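Local coordinates for protein lytic chitin monooxygenase (Enterococcus faecalis, PDB 4A02) that cleaves glycosidic bonds in alpha- and beta-chitin oxidatively with a copper cofactor, and works synergistically with a chitinase in chitin degradation, at residues 8-13 with 141-146. Numbering follows the deposited sequence.
Sequences GSRAFF and YHVIYA
Tyr-141 and Val-143 meet the guanidinium end of Arg-10, which reaches across from the short helix 10-13. The fold is the beta-sandwich of the chitin-active AA10 monooxygenases. Strand 142-150 belongs to one of its sheets, and residues 8-13 are part of the insertion that follows the first strand, 2-6. Ser-9, just before Arg-10, is the N-cap of the helix, and its OG accepts from Phe-12 N at 2.9 Å. The contact is small and buried, 72 Å² in all, and lies away from the copper site.

Tyr-141 stands at the corner where the chain turns into the strand. With CG anti to the backbone N (chi1 177°), its ring extends out beside the strand, and the hydroxyl end comes nearer to Arg-10. Tyr-141 OH is 3.9 Å from Arg-10 NH2, too far for a hydrogen bond. The phenol ring and the guanidinium are inclined by 50°, so they do not stack. Asp-162 on strand 155-165 positions both side chains: its OD1 bonds to the tyrosine hydroxyl, and its OD2 forms a salt bridge with Arg-10 NE, which would be expected to offset the buried positive charge. Arg-10 NH1 bonds to the carbonyl of Leu-58, which further limits rotation of the guanidinium.

Val-143, two residues on, points its side chain toward Arg-10. The two side chains cross at about a right angle. The arginine chain is extended as far as CD and then bends at chi3 (-69°), which turns the guanidinium end so that NH2 comes to the valine. The valine's part is a single methyl: Val-143 CG2 lies 3.9 Å from Arg-10 NH2, approaching the guanidinium obliquely.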
loop_
_atom_site.group_PDB
_atom_site.type_symbol
_atom_site.label_atom_id
_atom_site.label_comp_id
_atom_site.label_asym_id
_atom_site.label_seq_id
_atom_site.Cartn_x
_atom_site.Cartn_y
_atom_site.Cartn_z
ATOM N N GLY A 8 2.573 0.526 8.880
ATOM C CA GLY A 8 1.230 0.054 8.739
ATOM C C GLY A 8 0.527 0.679 7.547
ATOM O O GLY A 8 0.564 1.904 7.367
ATOM N N SER A 9 -0.169 -0.138 6.745
ATOM C CA SER A 9 -0.891 0.432 5.622
ATOM C C SER A 9 -2.133 1.158 6.098
ATOM O O SER A 9 -2.583 1.070 7.240
ATOM C CB SER A 9 -1.263 -0.609 4.603
ATOM O OG SER A 9 -2.375 -1.373 5.075
ATOM N N ARG A 10 -2.734 1.901 5.163
ATOM C CA ARG A 10 -3.925 2.676 5.477
ATOM C C ARG A 10 -5.054 1.744 5.915
ATOM O O ARG A 10 -5.758 1.980 6.905
ATOM C CB ARG A 10 -4.269 3.534 4.277
ATOM C CG ARG A 10 -5.428 4.491 4.493
ATOM C CD ARG A 10 -5.788 5.220 3.222
ATOM N NE ARG A 10 -4.731 6.163 2.844
ATOM C CZ ARG A 10 -4.767 6.874 1.729
ATOM N NH1 ARG A 10 -5.748 6.712 0.873
ATOM N NH2 ARG A 10 -3.783 7.725 1.454
ATOM N N ALA A 11 -5.227 0.660 5.144
ATOM C CA ALA A 11 -6.203 -0.379 5.484
ATOM C C ALA A 11 -5.863 -1.053 6.789
ATOM O O ALA A 11 -6.741 -1.269 7.652
ATOM C CB ALA A 11 -6.270 -1.373 4.325
ATOM N N PHE A 12 -4.593 -1.452 6.955
ATOM C CA PHE A 12 -4.163 -2.105 8.194
ATOM C C PHE A 12 -4.519 -1.288 9.409
ATOM O O PHE A 12 -5.128 -1.785 10.368
ATOM C CB PHE A 12 -2.661 -2.330 8.113
ATOM C CG PHE A 12 -2.000 -2.813 9.376
ATOM C CD1 PHE A 12 -2.047 -4.169 9.731
ATOM C CD2 PHE A 12 -1.290 -1.954 10.188
ATOM C CE1 PHE A 12 -1.361 -4.628 10.828
ATOM C CE2 PHE A 12 -0.593 -2.430 11.307
ATOM C CZ PHE A 12 -0.642 -3.762 11.601
ATOM N N PHE A 13 -4.158 0.011 9.409
ATOM C CA PHE A 13 -4.423 0.863 10.557
ATOM C C PHE A 13 -5.912 1.103 10.779
ATOM O O PHE A 13 -6.292 1.498 11.883
ATOM C CB PHE A 13 -3.683 2.164 10.453
ATOM C CG PHE A 13 -2.228 2.130 10.899
ATOM C CD1 PHE A 13 -1.799 1.455 12.003
ATOM C CD2 PHE A 13 -1.277 2.821 10.183
ATOM C CE1 PHE A 13 -0.486 1.494 12.464
ATOM C CE2 PHE A 13 0.050 2.868 10.669
ATOM C CZ PHE A 13 0.404 2.218 11.774
ATOM N N TYR A 141 4.602 14.554 4.026
ATOM C CA TYR A 141 3.588 13.540 3.823
ATOM C C TYR A 141 3.722 12.930 2.446
ATOM O O TYR A 141 3.698 13.682 1.437
ATOM C CB TYR A 141 2.215 14.154 4.008
ATOM C CG TYR A 141 1.020 13.256 3.762
ATOM C CD1 TYR A 141 1.075 11.876 3.917
ATOM C CD2 TYR A 141 -0.187 13.818 3.371
ATOM C CE1 TYR A 141 -0.022 11.074 3.674
ATOM C CE2 TYR A 141 -1.303 13.039 3.175
ATOM C CZ TYR A 141 -1.233 11.670 3.313
ATOM O OH TYR A 141 -2.370 10.905 3.142
ATOM N N HIS A 142 3.813 11.606 2.368
ATOM C CA HIS A 142 3.885 10.846 1.149
ATOM C C HIS A 142 3.029 9.605 1.276
ATOM O O HIS A 142 2.677 9.167 2.371
ATOM C CB HIS A 142 5.349 10.446 0.830
ATOM C CG HIS A 142 6.095 11.624 0.252
ATOM N ND1 HIS A 142 5.842 11.982 -1.063
ATOM C CD2 HIS A 142 6.929 12.531 0.816
ATOM C CE1 HIS A 142 6.559 13.047 -1.266
ATOM N NE2 HIS A 142 7.221 13.416 -0.178
ATOM N N VAL A 143 2.693 9.033 0.100
ATOM C CA VAL A 143 2.018 7.756 0.021
ATOM C C VAL A 143 2.917 6.795 -0.716
ATOM O O VAL A 143 3.338 7.056 -1.845
ATOM C CB VAL A 143 0.629 7.875 -0.640
ATOM C CG1 VAL A 143 -0.026 6.502 -0.800
ATOM C CG2 VAL A 143 -0.274 8.798 0.162
ATOM N N ILE A 144 3.202 5.656 -0.073
ATOM C CA ILE A 144 3.820 4.506 -0.714
ATOM C C ILE A 144 2.705 3.603 -1.195
ATOM O O ILE A 144 1.747 3.352 -0.484
ATOM C CB ILE A 144 4.765 3.774 0.254
ATOM C CG1 ILE A 144 5.895 4.677 0.737
ATOM C CG2 ILE A 144 5.289 2.481 -0.350
ATOM C CD1 ILE A 144 6.647 4.129 1.912
ATOM N N TYR A 145 2.837 3.095 -2.429
ATOM C CA TYR A 145 1.863 2.183 -2.998
ATOM C C TYR A 145 2.577 0.856 -3.257
ATOM O O TYR A 145 3.511 0.808 -4.038
ATOM C CB TYR A 145 1.263 2.719 -4.263
ATOM C CG TYR A 145 -0.029 2.109 -4.714
ATOM C CD1 TYR A 145 -1.106 2.019 -3.852
ATOM C CD2 TYR A 145 -0.203 1.700 -6.029
ATOM C CE1 TYR A 145 -2.336 1.484 -4.280
ATOM C CE2 TYR A 145 -1.439 1.229 -6.472
ATOM C CZ TYR A 145 -2.496 1.126 -5.599
ATOM O OH TYR A 145 -3.694 0.690 -6.078
ATOM N N ALA A 146 2.151 -0.168 -2.539
ATOM C CA ALA A 146 2.779 -1.489 -2.559
ATOM C C ALA A 146 1.827 -2.463 -3.235
ATOM O O ALA A 146 0.646 -2.496 -2.923
ATOM C CB ALA A 146 3.066 -1.921 -1.142
#